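Myosin light chain (Saccharomyces cerevisiae, PDB 1M45) serves as an essential light chain for the class II myosin MYO1 and also binds the IQ motifs of MYO2 and IQG1, acting in cytokinesis. Local coordinates at residues A80-Q90 with Y138-L146. Numbering follows the deposited sequence. Where two conformers were deposited one is given.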
ATOM      1  N   ALA A  80      -4.033   4.282   9.637  1.00 15.06           N
ATOM      2  CA  ALA A  80      -4.148   2.939  10.215  1.00 15.68           C
ATOM      3  C   ALA A  80      -3.236   2.728  11.387  1.00 16.05           C
ATOM      4  O   ALA A  80      -2.137   3.294  11.434  1.00 15.17           O
ATOM      5  CB  ALA A  80      -3.867   1.852   9.148  1.00 15.35           C
ATOM      6  N   LYS A  81      -3.675   1.890  12.329  1.00 17.67           N
ATOM      7  CA  LYS A  81      -2.894   1.628  13.527  1.00 18.20           C
ATOM      8  C   LYS A  81      -2.654   0.134  13.669  1.00 17.87           C
ATOM      9  O   LYS A  81      -3.443  -0.676  13.180  1.00 17.56           O
ATOM     10  CB  LYS A  81      -3.644   2.152  14.761  1.00 19.45           C
ATOM     11  CG  LYS A  81      -3.871   3.651  14.733  1.00 20.78           C
ATOM     12  CD  LYS A  81      -4.474   4.107  16.067  1.00 25.39           C
ATOM     13  CE  LYS A  81      -4.481   5.617  16.162  1.00 29.15           C
ATOM     14  NZ  LYS A  81      -4.866   6.050  17.554  1.00 30.68           N
ATOM     15  N   THR A  82      -1.609  -0.236  14.398  1.00 18.92           N
ATOM     16  CA  THR A  82      -1.310  -1.653  14.595  1.00 18.82           C
ATOM     17  C   THR A  82      -2.507  -2.414  15.158  1.00 18.30           C
ATOM     18  O   THR A  82      -2.798  -3.544  14.740  1.00 17.34           O
ATOM     19  CB  THR A  82      -0.101  -1.788  15.519  1.00 20.91           C
ATOM     20  OG1 THR A  82       1.018  -1.160  14.867  1.00 22.78           O
ATOM     21  CG2 THR A  82       0.293  -3.234  15.675  1.00 20.20           C
ATOM     22  N   GLU A  83      -3.225  -1.790  16.081  0.50 17.92           N
ATOM     23  CA  GLU A  83      -4.358  -2.446  16.698  0.50 17.64           C
ATOM     24  C   GLU A  83      -5.464  -2.823  15.704  0.50 17.88           C
ATOM     25  O   GLU A  83      -6.255  -3.709  15.989  0.50 18.57           O
ATOM     26  CB  GLU A  83      -4.923  -1.579  17.829  0.50 16.62           C
ATOM     27  CG  GLU A  83      -5.596  -0.299  17.362  0.50 16.97           C
ATOM     28  CD  GLU A  83      -6.230   0.428  18.516  0.50 17.98           C
ATOM     29  OE1 GLU A  83      -5.462   1.044  19.283  0.50 19.91           O
ATOM     30  OE2 GLU A  83      -7.472   0.365  18.650  0.50 19.42           O
ATOM     31  N   ASP A  84      -5.520  -2.143  14.558  1.00 17.80           N
ATOM     32  CA  ASP A  84      -6.516  -2.443  13.529  1.00 19.03           C
ATOM     33  C   ASP A  84      -6.332  -3.840  12.945  1.00 19.73           C
ATOM     34  O   ASP A  84      -7.278  -4.401  12.395  1.00 21.25           O
ATOM     35  CB  ASP A  84      -6.416  -1.438  12.389  1.00 18.98           C
ATOM     36  CG  ASP A  84      -6.908  -0.052  12.795  1.00 21.82           C
ATOM     37  OD1 ASP A  84      -7.909   0.029  13.571  1.00 26.97           O
ATOM     38  OD2 ASP A  84      -6.358   0.998  12.406  1.00 22.47           O
ATOM     39  N   PHE A  85      -5.140  -4.408  13.067  1.00 19.79           N
ATOM     40  CA  PHE A  85      -4.850  -5.681  12.359  1.00 20.19           C
ATOM     41  C   PHE A  85      -4.470  -6.872  13.219  1.00 21.36           C
ATOM     42  O   PHE A  85      -4.368  -7.993  12.709  1.00 20.11           O
ATOM     43  CB  PHE A  85      -3.738  -5.435  11.352  1.00 19.82           C
ATOM     44  CG  PHE A  85      -4.025  -4.292  10.445  1.00 20.30           C
ATOM     45  CD1 PHE A  85      -3.206  -3.167  10.455  1.00 18.23           C
ATOM     46  CD2 PHE A  85      -5.161  -4.296   9.629  1.00 18.33           C
ATOM     47  CE1 PHE A  85      -3.493  -2.070   9.633  1.00 20.69           C
ATOM     48  CE2 PHE A  85      -5.450  -3.187   8.845  1.00 19.00           C
ATOM     49  CZ  PHE A  85      -4.584  -2.083   8.841  1.00 18.25           C
ATOM     50  N   VAL A  86      -4.237  -6.626  14.515  1.00 22.36           N
ATOM     51  CA  VAL A  86      -3.844  -7.694  15.422  1.00 22.67           C
ATOM     52  C   VAL A  86      -4.861  -8.816  15.521  1.00 23.64           C
ATOM     53  O   VAL A  86      -4.492  -9.980  15.427  1.00 23.39           O
ATOM     54  CB  VAL A  86      -3.521  -7.128  16.836  1.00 24.15           C
ATOM     55  CG1 VAL A  86      -3.290  -8.237  17.870  1.00 25.19           C
ATOM     56  CG2 VAL A  86      -2.315  -6.241  16.748  1.00 22.96           C
ATOM     57  N   LYS A  87      -6.135  -8.474  15.698  1.00 22.38           N
ATOM     58  CA  LYS A  87      -7.183  -9.492  15.764  1.00 24.31           C
ATOM     59  C   LYS A  87      -7.233 -10.375  14.518  1.00 23.33           C
ATOM     60  O   LYS A  87      -7.435 -11.593  14.615  1.00 24.47           O
ATOM     61  CB  LYS A  87      -8.541  -8.835  16.016  1.00 24.70           C
ATOM     62  CG  LYS A  87      -8.718  -8.429  17.468  1.00 27.94           C
ATOM     63  CD  LYS A  87     -10.116  -7.897  17.737  1.00 32.07           C
ATOM     64  CE  LYS A  87     -10.309  -7.594  19.217  1.00 35.80           C
ATOM     65  NZ  LYS A  87      -9.397  -6.514  19.729  1.00 37.15           N
ATOM     66  N   ALA A  88      -7.030  -9.765  13.346  1.00 22.82           N
ATOM     67  CA  ALA A  88      -6.994 -10.529  12.089  1.00 21.98           C
ATOM     68  C   ALA A  88      -5.859 -11.564  12.069  1.00 21.37           C
ATOM     69  O   ALA A  88      -6.042 -12.702  11.581  1.00 22.35           O
ATOM     70  CB  ALA A  88      -6.907  -9.597  10.846  1.00 21.66           C
ATOM     71  N   PHE A  89      -4.686 -11.169  12.569  1.00 20.26           N
ATOM     72  CA  PHE A  89      -3.555 -12.093  12.644  1.00 19.92           C
ATOM     73  C   PHE A  89      -3.817 -13.140  13.750  1.00 19.79           C
ATOM     74  O   PHE A  89      -3.371 -14.274  13.640  1.00 19.75           O
ATOM     75  CB  PHE A  89      -2.245 -11.354  12.920  1.00 19.49           C
ATOM     76  CG  PHE A  89      -1.631 -10.758  11.695  1.00 18.59           C
ATOM     77  CD1 PHE A  89      -1.910  -9.453  11.316  1.00 22.32           C
ATOM     78  CD2 PHE A  89      -0.843 -11.549  10.865  1.00 18.73           C
ATOM     79  CE1 PHE A  89      -1.339  -8.918  10.170  1.00 23.29           C
ATOM     80  CE2 PHE A  89      -0.275 -11.029   9.709  1.00 21.20           C
ATOM     81  CZ  PHE A  89      -0.531  -9.701   9.363  1.00 21.74           C
ATOM     82  N   GLN A  90      -4.501 -12.734  14.814  1.00 20.63           N
ATOM     83  CA  GLN A  90      -4.730 -13.663  15.916  1.00 22.73           C
ATOM     84  C   GLN A  90      -5.557 -14.842  15.432  1.00 22.78           C
ATOM     85  O   GLN A  90      -5.471 -15.927  15.976  1.00 22.94           O
ATOM     86  CB  GLN A  90      -5.339 -12.975  17.129  1.00 23.24           C
ATOM     87  CG  GLN A  90      -4.297 -12.143  17.852  1.00 25.70           C
ATOM     88  CD  GLN A  90      -4.841 -11.395  19.066  1.00 30.74           C
ATOM     89  OE1 GLN A  90      -4.066 -10.814  19.835  1.00 37.09           O
ATOM     90  NE2 GLN A  90      -6.160 -11.405  19.243  1.00 32.73           N
ATOM     91  N   TYR A 138       4.185 -10.831  13.748  1.00 18.00           N
ATOM     92  CA  TYR A 138       3.245 -10.010  12.974  1.00 17.40           C
ATOM     93  C   TYR A 138       3.109  -8.587  13.464  1.00 17.65           C
ATOM     94  O   TYR A 138       2.891  -7.696  12.661  1.00 15.93           O
ATOM     95  CB  TYR A 138       1.893 -10.649  12.799  1.00 17.48           C
ATOM     96  CG  TYR A 138       1.184 -11.186  14.015  1.00 14.79           C
ATOM     97  CD1 TYR A 138       0.487 -10.332  14.871  1.00 18.68           C
ATOM     98  CD2 TYR A 138       1.089 -12.563  14.227  1.00 16.58           C
ATOM     99  CE1 TYR A 138      -0.244 -10.834  15.945  1.00 19.62           C
ATOM    100  CE2 TYR A 138       0.369 -13.071  15.298  1.00 18.88           C
ATOM    101  CZ  TYR A 138      -0.296 -12.205  16.151  1.00 20.73           C
ATOM    102  OH  TYR A 138      -0.995 -12.727  17.209  1.00 21.90           O
ATOM    103  N   LYS A 139       3.278  -8.363  14.763  1.00 18.91           N
ATOM    104  CA  LYS A 139       3.277  -6.965  15.216  1.00 20.29           C
ATOM    105  C   LYS A 139       4.428  -6.170  14.604  1.00 20.39           C
ATOM    106  O   LYS A 139       4.243  -4.993  14.251  1.00 20.34           O
ATOM    107  CB  LYS A 139       3.351  -6.874  16.739  1.00 20.50           C
ATOM    108  CG  LYS A 139       2.020  -7.133  17.415  1.00 24.00           C
ATOM    109  CD  LYS A 139       2.143  -6.881  18.915  1.00 28.40           C
ATOM    110  CE  LYS A 139       0.821  -7.010  19.589  1.00 33.19           C
ATOM    111  NZ  LYS A 139      -0.145  -6.014  19.097  1.00 37.81           N
ATOM    112  N   LYS A 140       5.603  -6.787  14.523  1.00 19.25           N
ATOM    113  CA  LYS A 140       6.745  -6.129  13.905  1.00 19.52           C
ATOM    114  C   LYS A 140       6.498  -5.924  12.415  1.00 17.99           C
ATOM    115  O   LYS A 140       6.827  -4.870  11.851  1.00 17.36           O
ATOM    116  CB  LYS A 140       8.032  -6.921  14.159  1.00 20.21           C
ATOM    117  CG  LYS A 140       9.231  -6.300  13.493  1.00 26.04           C
ATOM    118  CD  LYS A 140      10.515  -7.118  13.743  1.00 32.47           C
ATOM    119  CE  LYS A 140      11.762  -6.286  13.395  1.00 37.36           C
ATOM    120  NZ  LYS A 140      11.810  -5.843  11.955  1.00 37.68           N
ATOM    121  N   PHE A 141       5.894  -6.924  11.785  1.00 15.86           N
ATOM    122  CA  PHE A 141       5.555  -6.834  10.385  1.00 16.02           C
ATOM    123  C   PHE A 141       4.598  -5.672  10.156  1.00 15.90           C
ATOM    124  O   PHE A 141       4.832  -4.849   9.268  1.00 14.86           O
ATOM    125  CB  PHE A 141       4.949  -8.163   9.916  1.00 15.98           C
ATOM    126  CG  PHE A 141       4.264  -8.077   8.581  1.00 17.10           C
ATOM    127  CD1 PHE A 141       5.016  -8.035   7.409  1.00 19.30           C
ATOM    128  CD2 PHE A 141       2.869  -8.067   8.505  1.00 18.57           C
ATOM    129  CE1 PHE A 141       4.360  -7.956   6.149  1.00 16.62           C
ATOM    130  CE2 PHE A 141       2.206  -7.975   7.273  1.00 17.01           C
ATOM    131  CZ  PHE A 141       2.955  -7.922   6.092  1.00 17.12           C
ATOM    132  N   ILE A 142       3.520  -5.610  10.947  1.00 14.91           N
ATOM    133  CA  ILE A 142       2.543  -4.528  10.807  1.00 15.78           C
ATOM    134  C   ILE A 142       3.220  -3.175  10.984  1.00 15.75           C
ATOM    135  O   ILE A 142       2.944  -2.217  10.229  1.00 15.76           O
ATOM    136  CB  ILE A 142       1.406  -4.691  11.792  1.00 16.43           C
ATOM    137  CG1 ILE A 142       0.591  -5.943  11.421  1.00 15.93           C
ATOM    138  CG2 ILE A 142       0.479  -3.479  11.742  1.00 18.17           C
ATOM    139  CD1 ILE A 142      -0.294  -6.446  12.608  1.00 16.83           C
ATOM    140  N   GLU A 143       4.100  -3.078  11.983  1.00 16.18           N
ATOM    141  CA  GLU A 143       4.811  -1.799  12.222  1.00 17.51           C
ATOM    142  C   GLU A 143       5.613  -1.360  10.997  1.00 17.90           C
ATOM    143  O   GLU A 143       5.603  -0.184  10.612  1.00 18.96           O
ATOM    144  CB  GLU A 143       5.724  -1.884  13.436  1.00 18.26           C
ATOM    145  CG  GLU A 143       4.923  -2.089  14.703  1.00 22.23           C
ATOM    146  CD  GLU A 143       4.158  -0.852  15.117  1.00 31.09           C
ATOM    147  OE1 GLU A 143       4.635   0.281  14.850  1.00 32.34           O
ATOM    148  OE2 GLU A 143       3.076  -1.014  15.701  1.00 34.97           O
ATOM    149  N   ASP A 144       6.277  -2.322  10.369  1.00 16.53           N
ATOM    150  CA  ASP A 144       7.051  -2.002   9.174  1.00 16.42           C
ATOM    151  C   ASP A 144       6.164  -1.526   8.030  1.00 16.07           C
ATOM    152  O   ASP A 144       6.480  -0.557   7.319  1.00 16.80           O
ATOM    153  CB  ASP A 144       7.852  -3.243   8.745  1.00 16.25           C
ATOM    154  CG  ASP A 144       9.069  -3.489   9.630  1.00 21.05           C
ATOM    155  OD1 ASP A 144       9.704  -4.568   9.470  1.00 26.15           O
ATOM    156  OD2 ASP A 144       9.451  -2.720  10.537  1.00 23.68           O
ATOM    157  N   VAL A 145       5.042  -2.204   7.831  1.00 16.01           N
ATOM    158  CA  VAL A 145       4.162  -1.876   6.721  1.00 15.77           C
ATOM    159  C   VAL A 145       3.557  -0.489   6.925  1.00 17.22           C
ATOM    160  O   VAL A 145       3.340   0.219   5.952  1.00 17.64           O
ATOM    161  CB  VAL A 145       3.050  -2.950   6.579  1.00 16.76           C
ATOM    162  CG1 VAL A 145       1.879  -2.496   5.663  1.00 17.13           C
ATOM    163  CG2 VAL A 145       3.680  -4.268   6.060  1.00 15.77           C
ATOM    164  N   LEU A 146       3.255  -0.151   8.181  1.00 16.81           N
ATOM    165  CA  LEU A 146       2.640   1.119   8.493  1.00 17.94           C
ATOM    166  C   LEU A 146       3.596   2.295   8.701  1.00 18.80           C
ATOM    167  O   LEU A 146       3.140   3.460   8.775  1.00 18.37           O
ATOM    168  CB  LEU A 146       1.699   0.961   9.680  1.00 17.99           C
ATOM    169  CG  LEU A 146       0.533  -0.028   9.522  1.00 17.16           C
ATOM    170  CD1 LEU A 146      -0.254   0.049  10.837  1.00 17.67           C
ATOM    171  CD2 LEU A 146      -0.345   0.283   8.298  1.00 19.02           C
TER
HETATM  172  O   HOH W   1      -1.067 -11.469  19.575  1.00 37.15           O
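Phe89 and Tyr138 lie with their ring planes only 14° from parallel but slid so far apart, 5.0 Å between centroids, that each ring chiefly receives the other's beta carbon. Phe89 CB stands 3.5 Å from the Tyr138 centroid, almost on the ring normal, while Tyr138 CB covers one face of Phe89 nearer its rim; these are reciprocal CH-pi contacts. Tyr138 makes this possible by setting CG between its backbone N and carbonyl carbon (chi1 50°), which turns the ring out from its own helix, over Phe89 CB and on towards Gln90. Phe85 instead offers its edge to the Ile142 and Leu146 methyls, with Asp84 CB over one face, and also meets an aromatic side chain of the bound IQ peptide. Branched Ile142 reaches both phenylalanines: CG2 touches Phe85, and CD1 approaches Phe89 CE1 obliquely at 3.6 Å. Leu146 CD2 extends the apolar seam to Ala80 CB, 3.9 Å away. At the solvent side, Lys139 bends at its last torsion (chi4 -62°), bringing NZ over the Val86 methyls.

The phenol lets Tyr138 join this core to polar groups: its OH is hydrogen-bonded to Asp93 OD2, in an inferred calcium site, and accepts from a water that also donates to Gln90 OE1. With an alanine at this position, the beta carbon would stay on Phe89, but Phe89 CB is likely to lose its aromatic cover, and Asp93 and the water their hydroxyl partner. No direct hydrogen bond joins helices 83-90 and 138-146, the first and last of this EF-hand pair; roughly antiparallel, they meet mainly through apolar side chains, and the Tyr138 hydroxyl ties one end of that joint to the inferred calcium loop.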